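Local coordinates for hypothetical protein SP2199 (Streptococcus pneumoniae TIGR4, PDB 2IBO), which is of unknown function but, as a member of the MTH1187/YkoF-like thiamine-binding family, may bind thiamine or a related small molecule, at residues A20-D23 against Q24-Y28; V37-F41 against E42-E46. One frame throughout, in Å; residues are numbered along the deposited sequence.

How the contacts relate
Contact 1 is one turn after another of helix 16-31, whereas contact 2 is the tip of the hairpin formed by strands 35-38 and 43-46. Both are partly buried, but contact 1 rests on peptide bonds along one helix and on aliphatic groups lying against them. Contact 2 pairs two strands and adds a threonine hydroxyl that closes the turn and a glutamate held by lysines, its loop lying against a second subunit. The two meet where the helix covers the sheet: CD1 of I26 packs against OG1 of T43 at 3.5 Å and lies near V38, so one isoleucine belongs to the helix of contact 1 and also covers the hairpin of contact 2.

Contact 1 (A20-D23 against Q24-Y28); sequences AVID and QVIAY
I26 lays its CG1 methylene alongside CG2 of I22, 4.5 Å away, a loose touch between branched chains one helical turn apart. With CG1 beside its own backbone N (chi1 -69°), I26 also brings that methylene to 3.3 Å from O of I22, so it rests on the peptide carbonyl as much as on the side chain. V25 uses the carbonyl alone: its CG2 lies over O of V21. The beta-branched residues thus cover the carbonyls of the preceding turn with hydrocarbon.

Q24 behaves differently. Its CG lies against O of A20, and the chain then bends at chi2 (-63°), which keeps OE1 close to the backbone near D23 while NE2 points away. A polar head on a flexible aliphatic stem suits this partly exposed position. A20, a small residue, packs on E66.

Beneath the side chains runs the regular i to i+4 ladder: N of Q24 bonds to O of A20, N of V25 to O of V21, N of I26 to O of I22 and N of A27 to O of D23, all at 2.7 to 3.0 Å. D23 and A27 lie on the exposed face, where a carboxylate and a lone methyl are readily accommodated. V21 and V25 are buried, V21 on P11 and V25 on L7 of strand 2-11, and Y28 reaches I55 of helix 49-64. Such a division is that of an amphipathic alpha-helix laid on an antiparallel sheet, here the first helix of a ferredoxin-like beta-alpha-beta-beta-alpha-beta fold.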
loop_
_atom_site.group_PDB
_atom_site.type_symbol
_atom_site.label_atom_id
_atom_site.label_comp_id
_atom_site.label_asym_id
_atom_site.label_seq_id
_atom_site.Cartn_x
_atom_site.Cartn_y
_atom_site.Cartn_z
ATOM N N ALA A 20 -22.506 1.171 -1.389
ATOM C CA ALA A 20 -23.078 -0.014 -1.995
ATOM C C ALA A 20 -21.985 -0.910 -2.538
ATOM O O ALA A 20 -22.003 -2.105 -2.267
ATOM C CB ALA A 20 -24.052 0.358 -3.111
ATOM N N VAL A 21 -21.028 -0.367 -3.292
ATOM C CA VAL A 21 -19.981 -1.240 -3.823
ATOM C C VAL A 21 -19.268 -1.879 -2.634
ATOM O O VAL A 21 -18.932 -3.070 -2.655
ATOM C CB VAL A 21 -18.949 -0.488 -4.743
ATOM C CG1 VAL A 21 -19.670 0.524 -5.623
ATOM C CG2 VAL A 21 -17.858 0.166 -3.922
ATOM N N ILE A 22 -19.080 -1.102 -1.572
ATOM C CA ILE A 22 -18.422 -1.643 -0.396
ATOM C C ILE A 22 -19.287 -2.734 0.241
ATOM O O ILE A 22 -18.804 -3.823 0.556
ATOM C CB ILE A 22 -18.076 -0.519 0.611
ATOM C CG1 ILE A 22 -16.854 0.251 0.099
ATOM C CG2 ILE A 22 -17.763 -1.099 1.999
ATOM C CD1 ILE A 22 -16.486 1.431 0.962
ATOM N N ASP A 23 -20.570 -2.457 0.418
ATOM C CA ASP A 23 -21.458 -3.462 0.991
ATOM C C ASP A 23 -21.422 -4.718 0.130
ATOM O O ASP A 23 -21.366 -5.829 0.650
ATOM C CB ASP A 23 -22.898 -2.936 1.071
ATOM C CG ASP A 23 -23.141 -2.088 2.305
ATOM O OD1 ASP A 23 -24.260 -1.548 2.446
ATOM O OD2 ASP A 23 -22.219 -1.966 3.136
ATOM N N GLN A 24 -21.444 -4.534 -1.188
ATOM C CA GLN A 24 -21.431 -5.664 -2.118
ATOM C C GLN A 24 -20.159 -6.498 -2.036
ATOM O O GLN A 24 -20.210 -7.725 -2.100
ATOM C CB GLN A 24 -21.615 -5.180 -3.557
ATOM C CG GLN A 24 -22.932 -4.478 -3.814
ATOM C CD GLN A 24 -24.144 -5.377 -3.615
ATOM O OE1 GLN A 24 -24.376 -5.921 -2.530
ATOM N NE2 GLN A 24 -24.931 -5.529 -4.674
ATOM N N VAL A 25 -19.015 -5.836 -1.894
ATOM C CA VAL A 25 -17.783 -6.582 -1.815
ATOM C C VAL A 25 -17.722 -7.377 -0.508
ATOM O O VAL A 25 -17.245 -8.518 -0.484
ATOM C CB VAL A 25 -16.561 -5.654 -1.948
ATOM C CG1 VAL A 25 -15.276 -6.471 -1.806
ATOM C CG2 VAL A 25 -16.585 -4.953 -3.315
ATOM N N ILE A 26 -18.223 -6.787 0.573
ATOM C CA ILE A 26 -18.223 -7.458 1.868
ATOM C C ILE A 26 -19.150 -8.675 1.821
ATOM O O ILE A 26 -18.763 -9.780 2.205
ATOM C CB ILE A 26 -18.680 -6.497 3.000
ATOM C CG1 ILE A 26 -17.616 -5.419 3.238
ATOM C CG2 ILE A 26 -18.914 -7.283 4.304
ATOM C CD1 ILE A 26 -16.400 -5.917 4.033
ATOM N N ALA A 27 -20.375 -8.468 1.343
ATOM C CA ALA A 27 -21.361 -9.551 1.246
ATOM C C ALA A 27 -20.802 -10.705 0.417
ATOM O O ALA A 27 -20.863 -11.863 0.821
ATOM C CB ALA A 27 -22.655 -9.037 0.617
ATOM N N TYR A 28 -20.258 -10.386 -0.748
ATOM C CA TYR A 28 -19.678 -11.419 -1.587
ATOM C C TYR A 28 -18.629 -12.191 -0.808
ATOM O O TYR A 28 -18.655 -13.410 -0.782
ATOM C CB TYR A 28 -19.009 -10.832 -2.826
ATOM C CG TYR A 28 -18.087 -11.832 -3.470
ATOM C CD1 TYR A 28 -18.592 -12.960 -4.106
ATOM C CD2 TYR A 28 -16.704 -11.708 -3.350
ATOM C CE1 TYR A 28 -17.745 -13.949 -4.594
ATOM C CE2 TYR A 28 -15.846 -12.693 -3.835
ATOM C CZ TYR A 28 -16.379 -13.809 -4.450
ATOM O OH TYR A 28 -15.542 -14.805 -4.859
#

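Contact 2 (V37-F41 against E42-E46); sequences VVTPF and ETVLE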
loop_
_atom_site.group_PDB
_atom_site.type_symbol
_atom_site.label_atom_id
_atom_site.label_comp_id
_atom_site.label_asym_id
_atom_site.label_seq_id
_atom_site.Cartn_x
_atom_site.Cartn_y
_atom_site.Cartn_z
ATOM N N VAL A 37 -11.544 -11.372 8.356
ATOM C CA VAL A 37 -11.633 -10.402 9.435
ATOM C C VAL A 37 -11.718 -9.026 8.822
ATOM O O VAL A 37 -10.878 -8.647 8.003
ATOM C CB VAL A 37 -10.408 -10.400 10.354
ATOM C CG1 VAL A 37 -10.734 -9.651 11.617
ATOM C CG2 VAL A 37 -9.982 -11.820 10.689
ATOM N N VAL A 38 -12.743 -8.281 9.205
ATOM C CA VAL A 38 -12.901 -6.942 8.677
ATOM C C VAL A 38 -12.207 -6.008 9.654
ATOM O O VAL A 38 -12.581 -5.962 10.813
ATOM C CB VAL A 38 -14.382 -6.542 8.584
ATOM C CG1 VAL A 38 -14.481 -5.133 8.024
ATOM C CG2 VAL A 38 -15.135 -7.547 7.690
ATOM N N THR A 39 -11.181 -5.292 9.206
ATOM C CA THR A 39 -10.509 -4.350 10.081
ATOM C C THR A 39 -10.894 -2.983 9.514
ATOM O O THR A 39 -11.464 -2.906 8.433
ATOM C CB THR A 39 -8.970 -4.569 10.075
ATOM O OG1 THR A 39 -8.426 -4.176 8.812
ATOM C CG2 THR A 39 -8.638 -6.025 10.306
ATOM N N PRO A 40 -10.557 -1.893 10.221
ATOM C CA PRO A 40 -10.879 -0.521 9.789
ATOM C C PRO A 40 -10.486 -0.024 8.400
ATOM O O PRO A 40 -11.188 0.810 7.820
ATOM C CB PRO A 40 -10.244 0.371 10.859
ATOM C CG PRO A 40 -9.754 -0.545 11.947
ATOM C CD PRO A 40 -9.586 -1.903 11.335
ATOM N N PHE A 41 -9.388 -0.517 7.846
ATOM C CA PHE A 41 -8.969 -0.038 6.522
ATOM C C PHE A 41 -8.970 -1.105 5.433
ATOM O O PHE A 41 -8.964 -0.785 4.241
ATOM C CB PHE A 41 -7.564 0.544 6.601
ATOM C CG PHE A 41 -7.513 1.959 7.075
ATOM C CD1 PHE A 41 -7.735 3.000 6.188
ATOM C CD2 PHE A 41 -7.235 2.259 8.407
ATOM C CE1 PHE A 41 -7.684 4.315 6.604
ATOM C CE2 PHE A 41 -7.181 3.575 8.841
ATOM C CZ PHE A 41 -7.405 4.607 7.936
ATOM N N GLU A 42 -8.974 -2.367 5.844
ATOM C CA GLU A 42 -8.935 -3.455 4.889
ATOM C C GLU A 42 -9.574 -4.735 5.425
ATOM O O GLU A 42 -9.650 -4.940 6.643
ATOM C CB GLU A 42 -7.474 -3.717 4.530
ATOM C CG GLU A 42 -6.625 -4.106 5.727
ATOM C CD GLU A 42 -5.146 -4.005 5.447
ATOM O OE1 GLU A 42 -4.346 -4.483 6.279
ATOM O OE2 GLU A 42 -4.778 -3.443 4.402
ATOM N N THR A 43 -10.022 -5.603 4.522
ATOM C CA THR A 43 -10.631 -6.853 4.966
ATOM C C THR A 43 -9.568 -7.905 4.756
ATOM O O THR A 43 -9.054 -8.052 3.644
ATOM C CB THR A 43 -11.928 -7.200 4.159
ATOM O OG1 THR A 43 -12.960 -6.244 4.450
ATOM C CG2 THR A 43 -12.433 -8.572 4.540
ATOM N N VAL A 44 -9.238 -8.627 5.824
ATOM C CA VAL A 44 -8.191 -9.646 5.784
ATOM C C VAL A 44 -8.736 -11.047 5.590
ATOM O O VAL A 44 -9.557 -11.505 6.376
ATOM C CB VAL A 44 -7.346 -9.621 7.095
ATOM C CG1 VAL A 44 -6.312 -10.736 7.082
ATOM C CG2 VAL A 44 -6.670 -8.273 7.251
ATOM N N LEU A 45 -8.251 -11.722 4.551
ATOM C CA LEU A 45 -8.662 -13.087 4.233
ATOM C C LEU A 45 -7.499 -14.050 4.450
ATOM O O LEU A 45 -6.341 -13.676 4.293
ATOM C CB LEU A 45 -9.146 -13.169 2.777
ATOM C CG LEU A 45 -10.329 -12.262 2.399
ATOM C CD1 LEU A 45 -10.672 -12.434 0.933
ATOM C CD2 LEU A 45 -11.523 -12.582 3.253
ATOM N N GLU A 46 -7.805 -15.294 4.796
ATOM C CA GLU A 46 -6.761 -16.284 5.043
ATOM C C GLU A 46 -7.141 -17.636 4.443
ATOM O O GLU A 46 -8.263 -18.100 4.633
ATOM C CB GLU A 46 -6.558 -16.426 6.551
ATOM C CG GLU A 46 -5.253 -17.033 6.945
ATOM C CD GLU A 46 -5.220 -17.429 8.408
ATOM O OE1 GLU A 46 -4.116 -17.605 8.956
ATOM O OE2 GLU A 46 -6.295 -17.584 9.019
#
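V37 and V44 face each other as an antiparallel hydrogen-bonded pair, with N of V37 giving to O of V44 at 2.8 Å and N of V44 to O of V37 at 2.7 Å. The first of these bonds lies in the carbonyl plane. O of V37 also receives a CA-H contact from T43, 3.5 Å from its CA. Toward the loop the backbone pairing ends at T39, whose N bonds to O of E42 at 3.0 Å.

One side-chain hydrogen bond strengthens that closure. OG1 of T39 gives its proton to the same O of E42 at 2.6 Å, so two donors from a single residue grip one carbonyl. The torsion (chi1 70°) points OG1 at the carbonyl that the residue's own N also reaches.

Van der Waals packing is light. CG2 of T39 meets CG2 of V44 at 4.3 Å, and on the other face of the sheet V38 crosses T43, its antiparallel non-hydrogen-bonded partner, obliquely. Beta-branched V37, V38, T43 and V44 suit their extended strand positions.

Charge enters through buried E42. Its chain runs extended beyond CG, and K75 of its own chain at OE1 and K75 of the second subunit at OE2 form salt bridges that probably compensate its charge and offset the approach of E42 of that subunit.

F41 also packs on E42 of the second subunit and on F71 of the third. This is the end of beta hairpin 35-38/43-46, at the edge of the chain's four-stranded antiparallel sheet: strand 43-46 lies between strands 35-38 and 2-11, bonding L7 through T43 and I5 through L45, while helix 16-31 places L29 over T43 and L45.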